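Local coordinates for protein glycerol dehydratase (Clostridium butyricum, PDB 1R8W) that probably acts as a glycyl-radical lyase that dehydrates glycerol, with a pyruvate formate lyase-like fold, at residues I64-Q69 / A236-E241; A18-A23 / E79-Q84; H57-I62 / I216-R221; V167-V172 / F269-I274. All coordinates share one frame; numbering follows the deposited sequence.

Contact 4 is the core one: all its touching residues are buried, and it joins helices 169-191 and 260-277. Contacts 1, 2 and 3 are only partly buried. Contact 1 lies farthest out, its centre about 33 Å from the centre of the chain. Contacts 3 and 4 touch, because helix 197-230 of contact 3 also packs on helix 260-277. Contacts 1 and 2 share the loop that follows helix 47-61 and meet where D68 O probably accepts a hydrogen bond from Q19 NE2. The chemistry follows the place. Contact 4 is mostly apolar with one tyrosine-histidine bond. Contact 3 sets an arginine on a helix end. Contacts 1 and 2 rely partly on water.

Contact 1 of 4, residues I64-Q69 / A236-E241; sequences ITIRDQ and AKRKAE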
loop_
_atom_site.group_PDB
_atom_site.type_symbol
_atom_site.label_atom_id
_atom_site.label_comp_id
_atom_site.label_asym_id
_atom_site.label_seq_id
_atom_site.Cartn_x
_atom_site.Cartn_y
_atom_site.Cartn_z
ATOM N N ILE A 64 -34.439 -3.760 2.447
ATOM C CA ILE A 64 -34.685 -4.806 3.433
ATOM C C ILE A 64 -35.885 -5.621 2.938
ATOM O O ILE A 64 -36.872 -5.052 2.474
ATOM C CB ILE A 64 -34.996 -4.180 4.817
ATOM C CG1 ILE A 64 -33.742 -3.492 5.352
ATOM C CG2 ILE A 64 -35.459 -5.235 5.800
ATOM C CD1 ILE A 64 -32.536 -4.422 5.476
ATOM N N THR A 65 -35.802 -6.944 3.018
ATOM C CA THR A 65 -36.904 -7.783 2.551
ATOM C C THR A 65 -37.195 -8.987 3.430
ATOM O O THR A 65 -36.290 -9.717 3.831
ATOM C CB THR A 65 -36.651 -8.306 1.125
ATOM O OG1 THR A 65 -36.377 -7.207 0.254
ATOM C CG2 THR A 65 -37.868 -9.058 0.611
ATOM N N ILE A 66 -38.476 -9.183 3.717
ATOM C CA ILE A 66 -38.942 -10.302 4.518
ATOM C C ILE A 66 -39.977 -11.024 3.667
ATOM O O ILE A 66 -41.042 -10.478 3.377
ATOM C CB ILE A 66 -39.602 -9.834 5.833
ATOM C CG1 ILE A 66 -38.593 -9.038 6.668
ATOM C CG2 ILE A 66 -40.118 -11.036 6.603
ATOM C CD1 ILE A 66 -39.032 -8.763 8.101
ATOM N N ARG A 67 -39.655 -12.245 3.253
ATOM C CA ARG A 67 -40.554 -13.027 2.415
ATOM C C ARG A 67 -41.629 -13.701 3.262
ATOM O O ARG A 67 -41.441 -13.925 4.454
ATOM C CB ARG A 67 -39.748 -14.059 1.619
ATOM C CG ARG A 67 -38.604 -13.435 0.821
ATOM C CD ARG A 67 -37.833 -14.461 0.006
ATOM N NE ARG A 67 -36.475 -14.022 -0.319
ATOM C CZ ARG A 67 -36.166 -13.027 -1.146
ATOM N NH1 ARG A 67 -37.116 -12.335 -1.761
ATOM N NH2 ARG A 67 -34.894 -12.719 -1.354
ATOM N N ASP A 68 -42.755 -14.023 2.638
ATOM C CA ASP A 68 -43.876 -14.637 3.340
ATOM C C ASP A 68 -43.584 -15.946 4.058
ATOM O O ASP A 68 -42.902 -16.818 3.531
ATOM C CB ASP A 68 -45.037 -14.849 2.368
ATOM C CG ASP A 68 -45.344 -13.606 1.560
ATOM O OD1 ASP A 68 -45.608 -12.548 2.177
ATOM O OD2 ASP A 68 -45.316 -13.681 0.309
ATOM N N GLN A 69 -44.124 -16.058 5.269
ATOM C CA GLN A 69 -43.994 -17.240 6.116
ATOM C C GLN A 69 -42.595 -17.534 6.662
ATOM O O GLN A 69 -42.391 -18.543 7.336
ATOM C CB GLN A 69 -44.529 -18.475 5.383
ATOM C CG GLN A 69 -45.964 -18.345 4.891
ATOM C CD GLN A 69 -46.910 -17.816 5.957
ATOM O OE1 GLN A 69 -47.018 -18.378 7.050
ATOM N NE2 GLN A 69 -47.605 -16.726 5.640
ATOM N N ALA A 236 -53.718 -13.572 13.441
ATOM C CA ALA A 236 -52.880 -13.443 14.617
ATOM C C ALA A 236 -51.724 -14.428 14.653
ATOM O O ALA A 236 -50.768 -14.226 15.400
ATOM C CB ALA A 236 -53.728 -13.598 15.871
ATOM N N LYS A 237 -51.797 -15.495 13.863
ATOM C CA LYS A 237 -50.711 -16.462 13.872
ATOM C C LYS A 237 -49.460 -15.878 13.221
ATOM O O LYS A 237 -48.372 -15.926 13.798
ATOM C CB LYS A 237 -51.115 -17.752 13.163
ATOM C CG LYS A 237 -50.074 -18.848 13.330
ATOM C CD LYS A 237 -50.566 -20.180 12.811
ATOM C CE LYS A 237 -49.592 -21.289 13.160
ATOM N NZ LYS A 237 -50.172 -22.630 12.858
ATOM N N ARG A 238 -49.610 -15.322 12.024
ATOM C CA ARG A 238 -48.475 -14.726 11.337
ATOM C C ARG A 238 -48.050 -13.444 12.055
ATOM O O ARG A 238 -46.860 -13.132 12.134
ATOM C CB ARG A 238 -48.828 -14.413 9.879
ATOM C CG ARG A 238 -47.674 -13.817 9.084
ATOM C CD ARG A 238 -46.437 -14.704 9.162
ATOM N NE ARG A 238 -45.315 -14.168 8.395
ATOM C CZ ARG A 238 -44.061 -14.594 8.514
ATOM N NH1 ARG A 238 -43.767 -15.565 9.372
ATOM N NH2 ARG A 238 -43.100 -14.044 7.784
ATOM N N LYS A 239 -49.023 -12.702 12.574
ATOM C CA LYS A 239 -48.724 -11.470 13.288
ATOM C C LYS A 239 -47.830 -11.800 14.479
ATOM O O LYS A 239 -46.848 -11.108 14.746
ATOM C CB LYS A 239 -50.014 -10.805 13.777
ATOM C CG LYS A 239 -49.780 -9.687 14.790
ATOM C CD LYS A 239 -51.087 -9.190 15.396
ATOM C CE LYS A 239 -51.780 -8.187 14.491
ATOM N NZ LYS A 239 -51.014 -6.911 14.417
ATOM N N ALA A 240 -48.172 -12.870 15.184
ATOM C CA ALA A 240 -47.409 -13.290 16.351
ATOM C C ALA A 240 -45.983 -13.695 15.991
ATOM O O ALA A 240 -45.046 -13.415 16.741
ATOM C CB ALA A 240 -48.117 -14.440 17.048
ATOM N N GLU A 241 -45.820 -14.362 14.851
ATOM C CA GLU A 241 -44.498 -14.790 14.409
ATOM C C GLU A 241 -43.627 -13.581 14.094
ATOM O O GLU A 241 -42.452 -13.542 14.467
ATOM C CB GLU A 241 -44.602 -15.669 13.168
ATOM C CG GLU A 241 -45.426 -16.920 13.366
ATOM C CD GLU A 241 -45.482 -17.776 12.116
ATOM O OE1 GLU A 241 -45.311 -17.222 11.005
ATOM O OE2 GLU A 241 -45.713 -18.996 12.247
HETATM O O HOH W 1 -47.682 -19.056 10.058
#
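The loop after helix 47-61 meets the first turns of helix 236-251 here, and R238 reaches across to Q69. The contact is structural, at the outer part of the pyruvate formate lyase-like fold. R238 starts with CG anti to the backbone N (chi1 -179°), bends at chi2 and then runs toward the loop. Its guanidinium lies against the backbone of Q69. Q69 N sits over one face, 3.4 Å from R238 NH2. Both are donors, so this is contact and not a bond. I66 CG2 comes obliquely to within 4.4 Å of R238 NH2.

The guanidinium is held partly from its own helix. R238 NH1 donates to E241 OE1 at 2.8 Å in a salt bridge, with the acceptor almost in the guanidinium plane. R238 NH1 also bonds E70 O, just past the loop segment. Water 1 spans the two segments: it donates to Q69 OE1 at 3.2 Å and, weakly, to E241 OE2 at 2.9 Å. The arginine charge is thus probably balanced in part by E241, which also pairs with R12 of helix 11-22, while the loop is joined through backbone contact, the E70 carbonyl and one water.

Contact 2 of 4, residues A18-A23 / E79-Q84; sequences AQILNA and EPRSSQ
A23 and P80 form the close-packed part of this contact, where the end of helix 11-22 meets the loop 79-84. A23 CB lies 3.7 Å from P80 CB and 3.5 Å from P80 O. The proline ring also leans on the helix backbone, with P80 CB 3.9 Å from Q19 O. At the rim, E79 OE2 comes 3.7 Å from A23 CB. That carboxylate oxygen also takes a weak bond from K24 N.

The R81 side is less closely packed and is bridged by one water, although R81 itself is buried. The R81 chain stays extended from CG as far as NE and crosses I20 at about a right angle. The touch is made by its aliphatic part: R81 CD is 3.8 Å from I20 CG2. Beyond it, water 2 bridges the two segments. It donates to I20 O at 2.8 Å and to A23 O at 2.9 Å, and it accepts from R81 NH1 at 2.9 Å. The water lies in the guanidinium plane. R81 NH1 also bonds Q767 OE1, close in sequence to G763, the predicted glycine radical site. The carbonyls of I20, in the last helical turn, and of A23, just past it, are therefore tied to the arginine through one water. The contact joins the C-terminal end of helix 11-22 to the loop between helices 47-61 and 92-97 in the pyruvate formate lyase-like fold.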
loop_
_atom_site.group_PDB
_atom_site.type_symbol
_atom_site.label_atom_id
_atom_site.label_comp_id
_atom_site.label_asym_id
_atom_site.label_seq_id
_atom_site.Cartn_x
_atom_site.Cartn_y
_atom_site.Cartn_z
ATOM N N ALA A 18 -40.937 -23.212 -2.583
ATOM C CA ALA A 18 -41.554 -22.825 -3.846
ATOM C C ALA A 18 -41.095 -21.433 -4.265
ATOM O O ALA A 18 -41.054 -21.114 -5.452
ATOM C CB ALA A 18 -43.069 -22.858 -3.715
ATOM N N GLN A 19 -40.754 -20.603 -3.288
ATOM C CA GLN A 19 -40.286 -19.255 -3.573
ATOM C C GLN A 19 -38.979 -19.287 -4.364
ATOM O O GLN A 19 -38.793 -18.503 -5.294
ATOM C CB GLN A 19 -40.082 -18.489 -2.267
ATOM C CG GLN A 19 -41.346 -17.864 -1.711
ATOM C CD GLN A 19 -41.183 -17.418 -0.271
ATOM O OE1 GLN A 19 -40.077 -17.105 0.174
ATOM N NE2 GLN A 19 -42.290 -17.376 0.462
ATOM N N ILE A 20 -38.075 -20.189 -3.989
ATOM C CA ILE A 20 -36.790 -20.311 -4.672
ATOM C C ILE A 20 -36.943 -20.881 -6.081
ATOM O O ILE A 20 -36.406 -20.332 -7.044
ATOM C CB ILE A 20 -35.796 -21.218 -3.878
ATOM C CG1 ILE A 20 -35.141 -20.435 -2.736
ATOM C CG2 ILE A 20 -34.700 -21.725 -4.802
ATOM C CD1 ILE A 20 -36.087 -19.975 -1.669
ATOM N N LEU A 21 -37.680 -21.980 -6.202
ATOM C CA LEU A 21 -37.871 -22.619 -7.500
ATOM C C LEU A 21 -38.683 -21.799 -8.497
ATOM O O LEU A 21 -38.466 -21.906 -9.701
ATOM C CB LEU A 21 -38.511 -24.004 -7.328
ATOM C CG LEU A 21 -37.648 -25.060 -6.626
ATOM C CD1 LEU A 21 -38.336 -26.412 -6.670
ATOM C CD2 LEU A 21 -36.299 -25.149 -7.309
ATOM N N ASN A 22 -39.613 -20.984 -8.006
ATOM C CA ASN A 22 -40.440 -20.167 -8.890
ATOM C C ASN A 22 -39.821 -18.819 -9.209
ATOM O O ASN A 22 -40.332 -18.082 -10.051
ATOM C CB ASN A 22 -41.829 -19.942 -8.287
ATOM C CG ASN A 22 -42.679 -21.192 -8.303
ATOM O OD1 ASN A 22 -42.675 -21.944 -9.283
ATOM N ND2 ASN A 22 -43.426 -21.420 -7.223
ATOM N N ALA A 23 -38.726 -18.491 -8.537
ATOM C CA ALA A 23 -38.059 -17.219 -8.776
ATOM C C ALA A 23 -37.341 -17.254 -10.110
ATOM O O ALA A 23 -37.028 -18.322 -10.629
ATOM C CB ALA A 23 -37.058 -16.930 -7.659
ATOM N N GLU A 79 -35.633 -9.985 -5.352
ATOM C CA GLU A 79 -36.101 -11.180 -6.057
ATOM C C GLU A 79 -35.318 -12.352 -5.459
ATOM O O GLU A 79 -34.103 -12.266 -5.277
ATOM C CB GLU A 79 -35.809 -11.052 -7.560
ATOM C CG GLU A 79 -36.256 -12.229 -8.438
ATOM C CD GLU A 79 -37.770 -12.423 -8.478
ATOM O OE1 GLU A 79 -38.507 -11.425 -8.335
ATOM O OE2 GLU A 79 -38.226 -13.569 -8.673
ATOM N N PRO A 80 -36.002 -13.459 -5.132
ATOM C CA PRO A 80 -35.299 -14.609 -4.552
ATOM C C PRO A 80 -34.248 -15.200 -5.485
ATOM O O PRO A 80 -34.306 -15.015 -6.699
ATOM C CB PRO A 80 -36.424 -15.606 -4.274
ATOM C CG PRO A 80 -37.625 -14.731 -4.093
ATOM C CD PRO A 80 -37.452 -13.707 -5.182
ATOM N N ARG A 81 -33.275 -15.890 -4.903
ATOM C CA ARG A 81 -32.245 -16.553 -5.682
ATOM C C ARG A 81 -31.628 -15.661 -6.755
ATOM O O ARG A 81 -31.322 -16.127 -7.853
ATOM C CB ARG A 81 -32.856 -17.794 -6.336
ATOM C CG ARG A 81 -31.869 -18.859 -6.744
ATOM C CD ARG A 81 -32.574 -20.002 -7.457
ATOM N NE ARG A 81 -31.678 -21.136 -7.662
ATOM C CZ ARG A 81 -31.941 -22.163 -8.461
ATOM N NH1 ARG A 81 -33.079 -22.203 -9.137
ATOM N NH2 ARG A 81 -31.063 -23.149 -8.584
ATOM N N SER A 82 -31.436 -14.385 -6.439
ATOM C CA SER A 82 -30.856 -13.454 -7.403
ATOM C C SER A 82 -29.495 -12.937 -6.957
ATOM O O SER A 82 -29.010 -13.294 -5.885
ATOM C CB SER A 82 -31.821 -12.297 -7.653
ATOM O OG SER A 82 -33.037 -12.788 -8.198
ATOM N N SER A 83 -28.878 -12.095 -7.775
ATOM C CA SER A 83 -27.547 -11.591 -7.458
ATOM C C SER A 83 -27.348 -10.078 -7.453
ATOM O O SER A 83 -27.900 -9.342 -8.268
ATOM C CB SER A 83 -26.527 -12.217 -8.417
ATOM O OG SER A 83 -25.234 -11.669 -8.225
ATOM N N GLN A 84 -26.522 -9.637 -6.516
ATOM C CA GLN A 84 -26.174 -8.236 -6.353
ATOM C C GLN A 84 -24.916 -8.088 -7.225
ATOM O O GLN A 84 -24.429 -9.083 -7.760
ATOM C CB GLN A 84 -25.877 -7.999 -4.872
ATOM C CG GLN A 84 -26.312 -6.676 -4.283
ATOM C CD GLN A 84 -27.724 -6.260 -4.645
ATOM O OE1 GLN A 84 -27.930 -5.539 -5.614
ATOM N NE2 GLN A 84 -28.701 -6.710 -3.868
HETATM O O HOH W 2 -35.258 -20.347 -9.638
#

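Contact 3 of 4, residues H57-I62 / I216-R221; sequences HILENI and ITYVNR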
loop_
_atom_site.group_PDB
_atom_site.type_symbol
_atom_site.label_atom_id
_atom_site.label_comp_id
_atom_site.label_asym_id
_atom_site.label_seq_id
_atom_site.Cartn_x
_atom_site.Cartn_y
_atom_site.Cartn_z
ATOM N N HIS A 57 -22.308 2.159 4.501
ATOM C CA HIS A 57 -23.259 2.802 3.609
ATOM C C HIS A 57 -24.201 1.778 2.985
ATOM O O HIS A 57 -25.408 1.999 2.895
ATOM C CB HIS A 57 -22.525 3.566 2.514
ATOM C CG HIS A 57 -23.394 4.531 1.776
ATOM N ND1 HIS A 57 -24.168 5.472 2.421
ATOM C CD2 HIS A 57 -23.605 4.713 0.450
ATOM C CE1 HIS A 57 -24.817 6.193 1.524
ATOM N NE2 HIS A 57 -24.493 5.752 0.320
ATOM N N ILE A 58 -23.644 0.654 2.555
ATOM C CA ILE A 58 -24.444 -0.398 1.953
ATOM C C ILE A 58 -25.481 -0.939 2.935
ATOM O O ILE A 58 -26.676 -0.955 2.641
ATOM C CB ILE A 58 -23.551 -1.560 1.474
ATOM C CG1 ILE A 58 -22.757 -1.132 0.242
ATOM C CG2 ILE A 58 -24.399 -2.780 1.167
ATOM C CD1 ILE A 58 -21.711 -2.138 -0.178
ATOM N N LEU A 59 -25.029 -1.367 4.110
ATOM C CA LEU A 59 -25.936 -1.936 5.098
ATOM C C LEU A 59 -27.012 -0.996 5.629
ATOM O O LEU A 59 -28.054 -1.451 6.100
ATOM C CB LEU A 59 -25.142 -2.526 6.270
ATOM C CG LEU A 59 -24.271 -3.740 5.932
ATOM C CD1 LEU A 59 -23.678 -4.312 7.205
ATOM C CD2 LEU A 59 -25.107 -4.793 5.228
ATOM N N GLU A 60 -26.772 0.308 5.561
ATOM C CA GLU A 60 -27.755 1.269 6.050
ATOM C C GLU A 60 -28.790 1.614 4.993
ATOM O O GLU A 60 -29.896 2.022 5.325
ATOM C CB GLU A 60 -27.081 2.572 6.490
ATOM C CG GLU A 60 -26.104 2.439 7.637
ATOM C CD GLU A 60 -25.475 3.770 8.014
ATOM O OE1 GLU A 60 -25.114 4.543 7.096
ATOM O OE2 GLU A 60 -25.327 4.037 9.226
ATOM N N ASN A 61 -28.439 1.436 3.725
ATOM C CA ASN A 61 -29.345 1.799 2.642
ATOM C C ASN A 61 -29.803 0.687 1.702
ATOM O O ASN A 61 -30.569 0.937 0.775
ATOM C CB ASN A 61 -28.700 2.924 1.829
ATOM C CG ASN A 61 -28.336 4.118 2.688
ATOM O OD1 ASN A 61 -29.208 4.834 3.173
ATOM N ND2 ASN A 61 -27.042 4.330 2.894
ATOM N N ILE A 62 -29.343 -0.535 1.929
ATOM C CA ILE A 62 -29.732 -1.644 1.066
ATOM C C ILE A 62 -31.185 -2.021 1.364
ATOM O O ILE A 62 -31.608 -2.017 2.521
ATOM C CB ILE A 62 -28.808 -2.878 1.301
ATOM C CG1 ILE A 62 -28.990 -3.903 0.185
ATOM C CG2 ILE A 62 -29.112 -3.516 2.642
ATOM C CD1 ILE A 62 -28.373 -3.484 -1.133
ATOM N N ILE A 216 -24.688 -4.230 13.262
ATOM C CA ILE A 216 -25.693 -4.097 14.305
ATOM C C ILE A 216 -26.913 -3.329 13.804
ATOM O O ILE A 216 -28.048 -3.724 14.069
ATOM C CB ILE A 216 -25.138 -3.378 15.566
ATOM C CG1 ILE A 216 -24.035 -4.218 16.214
ATOM C CG2 ILE A 216 -26.256 -3.174 16.581
ATOM C CD1 ILE A 216 -23.502 -3.644 17.517
ATOM N N THR A 217 -26.697 -2.237 13.077
ATOM C CA THR A 217 -27.841 -1.484 12.589
ATOM C C THR A 217 -28.563 -2.260 11.489
ATOM O O THR A 217 -29.767 -2.092 11.296
ATOM C CB THR A 217 -27.448 -0.079 12.071
ATOM O OG1 THR A 217 -27.395 -0.087 10.644
ATOM C CG2 THR A 217 -26.112 0.343 12.633
ATOM N N TYR A 218 -27.836 -3.118 10.779
ATOM C CA TYR A 218 -28.450 -3.925 9.725
ATOM C C TYR A 218 -29.493 -4.831 10.364
ATOM O O TYR A 218 -30.623 -4.921 9.897
ATOM C CB TYR A 218 -27.407 -4.790 9.015
ATOM C CG TYR A 218 -27.974 -5.597 7.864
ATOM C CD1 TYR A 218 -28.457 -4.966 6.717
ATOM C CD2 TYR A 218 -28.053 -6.990 7.936
ATOM C CE1 TYR A 218 -29.008 -5.699 5.670
ATOM C CE2 TYR A 218 -28.604 -7.734 6.895
ATOM C CZ TYR A 218 -29.081 -7.082 5.767
ATOM O OH TYR A 218 -29.652 -7.812 4.750
ATOM N N VAL A 219 -29.102 -5.495 11.445
ATOM C CA VAL A 219 -30.005 -6.387 12.157
ATOM C C VAL A 219 -31.204 -5.622 12.715
ATOM O O VAL A 219 -32.327 -6.126 12.706
ATOM C CB VAL A 219 -29.285 -7.102 13.322
ATOM C CG1 VAL A 219 -30.256 -8.015 14.051
ATOM C CG2 VAL A 219 -28.107 -7.903 12.789
ATOM N N ASN A 220 -30.964 -4.407 13.203
ATOM C CA ASN A 220 -32.042 -3.593 13.752
ATOM C C ASN A 220 -33.035 -3.176 12.686
ATOM O O ASN A 220 -34.233 -3.091 12.951
ATOM C CB ASN A 220 -31.478 -2.362 14.451
ATOM C CG ASN A 220 -31.224 -2.608 15.922
ATOM O OD1 ASN A 220 -30.314 -2.028 16.516
ATOM N ND2 ASN A 220 -32.039 -3.469 16.525
ATOM N N ARG A 221 -32.545 -2.918 11.480
ATOM C CA ARG A 221 -33.436 -2.535 10.400
ATOM C C ARG A 221 -34.459 -3.644 10.171
ATOM O O ARG A 221 -35.623 -3.371 9.887
ATOM C CB ARG A 221 -32.648 -2.265 9.120
ATOM C CG ARG A 221 -31.723 -1.063 9.212
ATOM C CD ARG A 221 -31.077 -0.783 7.872
ATOM N NE ARG A 221 -32.079 -0.476 6.857
ATOM C CZ ARG A 221 -31.891 -0.618 5.551
ATOM N NH1 ARG A 221 -30.734 -1.072 5.090
ATOM N NH2 ARG A 221 -32.858 -0.304 4.704
#
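R221 of helix 197-230 reaches across to the end of helix 47-61. From CB, CG lies anti to the carbonyl carbon (chi1 -66°). R221 CD passes 3.6 Å from L59 O. The chain bends at chi3, and NE runs by E60 O. E60 O lies over one face of the guanidinium but is not hydrogen-bonded to it. At the tip, R221 NH1 donates to L59 O at 2.9 Å, with that oxygen at the edge of the guanidinium. The same R221 NH1 donates to I62 O at 2.9 Å. NH1 meets I62 O in the plane of that carbonyl, on a lone pair, but comes to L59 O from above the carbonyl plane. R221 NH2 adds a weak bond to I62 O.

Y218, one turn earlier, makes the apolar half. L59 CD2 sits over one face of its ring, 4.1 Å from the Y218 centroid, in a CH-pi contact. I62 CG2 meets the edge of the ring, 3.7 Å from Y218 CE1. The Y218 hydroxyl bonds Y222, and I273 of helix 260-277 also touches Y218.

The two helix segments run nearly parallel, 11° apart, with axes 8.8 Å apart at closest approach. I62 is the first residue to leave helical angles. The arginine thus supplies donors at a helix C-terminus. Its positive charge probably suits the negative end of that helix dipole.

Contact 4 of 4, residues V167-V172 / F269-I274; sequences VDYGKV and FIHAII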
loop_
_atom_site.group_PDB
_atom_site.type_symbol
_atom_site.label_atom_id
_atom_site.label_comp_id
_atom_site.label_asym_id
_atom_site.label_seq_id
_atom_site.Cartn_x
_atom_site.Cartn_y
_atom_site.Cartn_z
ATOM N N VAL A 167 -15.782 -18.899 8.774
ATOM C CA VAL A 167 -15.604 -17.930 9.843
ATOM C C VAL A 167 -15.814 -18.585 11.206
ATOM O O VAL A 167 -16.325 -19.702 11.286
ATOM C CB VAL A 167 -16.603 -16.758 9.605
ATOM C CG1 VAL A 167 -17.339 -16.388 10.874
ATOM C CG2 VAL A 167 -15.862 -15.582 9.010
ATOM N N ASP A 168 -15.404 -17.913 12.275
ATOM C CA ASP A 168 -15.597 -18.471 13.606
ATOM C C ASP A 168 -17.017 -18.153 14.090
ATOM O O ASP A 168 -17.207 -17.350 15.008
ATOM C CB ASP A 168 -14.592 -17.887 14.594
ATOM C CG ASP A 168 -14.548 -18.663 15.899
ATOM O OD1 ASP A 168 -15.538 -19.360 16.221
ATOM O OD2 ASP A 168 -13.526 -18.573 16.610
ATOM N N TYR A 169 -18.008 -18.787 13.467
ATOM C CA TYR A 169 -19.402 -18.569 13.824
ATOM C C TYR A 169 -19.633 -18.757 15.314
ATOM O O TYR A 169 -20.340 -17.972 15.942
ATOM C CB TYR A 169 -20.320 -19.539 13.074
ATOM C CG TYR A 169 -20.339 -19.379 11.572
ATOM C CD1 TYR A 169 -19.577 -20.209 10.759
ATOM C CD2 TYR A 169 -21.151 -18.421 10.961
ATOM C CE1 TYR A 169 -19.624 -20.101 9.375
ATOM C CE2 TYR A 169 -21.202 -18.302 9.574
ATOM C CZ TYR A 169 -20.435 -19.151 8.786
ATOM O OH TYR A 169 -20.487 -19.069 7.413
ATOM N N GLY A 170 -19.047 -19.812 15.869
ATOM C CA GLY A 170 -19.216 -20.094 17.281
ATOM C C GLY A 170 -18.944 -18.905 18.182
ATOM O O GLY A 170 -19.724 -18.610 19.086
ATOM N N LYS A 171 -17.836 -18.216 17.932
ATOM C CA LYS A 171 -17.452 -17.061 18.734
ATOM C C LYS A 171 -18.476 -15.937 18.686
ATOM O O LYS A 171 -18.882 -15.410 19.723
ATOM C CB LYS A 171 -16.097 -16.531 18.268
ATOM C CG LYS A 171 -15.550 -15.391 19.103
ATOM C CD LYS A 171 -14.206 -14.939 18.565
ATOM C CE LYS A 171 -13.625 -13.800 19.387
ATOM N NZ LYS A 171 -12.288 -13.382 18.877
ATOM N N VAL A 172 -18.890 -15.562 17.481
ATOM C CA VAL A 172 -19.857 -14.484 17.336
ATOM C C VAL A 172 -21.203 -14.848 17.961
ATOM O O VAL A 172 -21.912 -13.978 18.461
ATOM C CB VAL A 172 -20.055 -14.096 15.856
ATOM C CG1 VAL A 172 -20.985 -12.896 15.759
ATOM C CG2 VAL A 172 -18.713 -13.769 15.226
ATOM N N PHE A 269 -27.490 -14.033 9.972
ATOM C CA PHE A 269 -27.086 -12.649 9.764
ATOM C C PHE A 269 -25.582 -12.566 9.523
ATOM O O PHE A 269 -25.115 -11.794 8.687
ATOM C CB PHE A 269 -27.482 -11.779 10.963
ATOM C CG PHE A 269 -28.897 -11.264 10.902
ATOM C CD1 PHE A 269 -29.404 -10.724 9.722
ATOM C CD2 PHE A 269 -29.705 -11.275 12.032
ATOM C CE1 PHE A 269 -30.698 -10.199 9.670
ATOM C CE2 PHE A 269 -30.997 -10.753 11.994
ATOM C CZ PHE A 269 -31.495 -10.212 10.810
ATOM N N ILE A 270 -24.830 -13.368 10.265
ATOM C CA ILE A 270 -23.381 -13.414 10.115
ATOM C C ILE A 270 -23.053 -13.872 8.693
ATOM O O ILE A 270 -22.241 -13.270 7.996
ATOM C CB ILE A 270 -22.759 -14.422 11.113
ATOM C CG1 ILE A 270 -22.948 -13.921 12.546
ATOM C CG2 ILE A 270 -21.282 -14.644 10.790
ATOM C CD1 ILE A 270 -22.569 -14.933 13.586
ATOM N N HIS A 271 -23.709 -14.947 8.277
ATOM C CA HIS A 271 -23.500 -15.519 6.962
ATOM C C HIS A 271 -23.910 -14.556 5.858
ATOM O O HIS A 271 -23.187 -14.360 4.883
ATOM C CB HIS A 271 -24.304 -16.811 6.831
ATOM C CG HIS A 271 -23.874 -17.674 5.687
ATOM N ND1 HIS A 271 -22.755 -18.478 5.742
ATOM C CD2 HIS A 271 -24.401 -17.845 4.451
ATOM C CE1 HIS A 271 -22.612 -19.107 4.590
ATOM N NE2 HIS A 271 -23.597 -18.741 3.790
ATOM N N ALA A 272 -25.081 -13.955 6.015
ATOM C CA ALA A 272 -25.596 -13.026 5.025
ATOM C C ALA A 272 -24.705 -11.799 4.851
ATOM O O ALA A 272 -24.346 -11.439 3.726
ATOM C CB ALA A 272 -27.005 -12.597 5.409
ATOM N N ILE A 273 -24.341 -11.152 5.954
ATOM C CA ILE A 273 -23.512 -9.964 5.849
ATOM C C ILE A 273 -22.187 -10.275 5.158
ATOM O O ILE A 273 -21.684 -9.463 4.384
ATOM C CB ILE A 273 -23.287 -9.323 7.233
ATOM C CG1 ILE A 273 -24.646 -8.921 7.813
ATOM C CG2 ILE A 273 -22.396 -8.082 7.112
ATOM C CD1 ILE A 273 -24.587 -8.345 9.208
ATOM N N ILE A 274 -21.630 -11.454 5.415
ATOM C CA ILE A 274 -20.376 -11.833 4.766
ATOM C C ILE A 274 -20.552 -11.762 3.239
ATOM O O ILE A 274 -19.656 -11.317 2.509
ATOM C CB ILE A 274 -19.948 -13.271 5.159
ATOM C CG1 ILE A 274 -19.552 -13.308 6.633
ATOM C CG2 ILE A 274 -18.787 -13.736 4.291
ATOM C CD1 ILE A 274 -19.167 -14.681 7.127
#
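A buried helix-to-helix interface joins the start of helix 169-191 to the second half of helix 260-277, and I270 lies at its centre. V172 and I270 meet end on, with V172 CG1 3.4 Å from I270 CD1. The other branch, I270 CG2, meets Y169 CD2 at 3.8 Å. It comes to the Y169 ring obliquely. V167, just before the helix, adds a further apolar touch: V167 CG2 is 3.9 Å from I274 CD1. V167 and I274 run alongside each other, pointing opposite ways. V167 CG1 also covers one face of the Y169 ring, over its centre.

The first turn of helix 169-191 begins at this interface. D168 is its N-cap: D168 OD1 accepts from K171 N at 3.1 Å, from above the carboxylate plane. D168 is also the centre of an inverse gamma turn. V167 and Y169 flank that turn, and both touch the partner helix within the pyruvate formate lyase-like fold.

The polar link lies at the tip of Y169. Y169 OH and H271 ND1 share a hydrogen bond of 2.9 Å, and either may donate. The hydroxyl oxygen meets the imidazole at its edge. A chi1 of -164° swings the H271 imidazole out toward Y169, and its other nitrogen, NE2, bonds Q340 OE1.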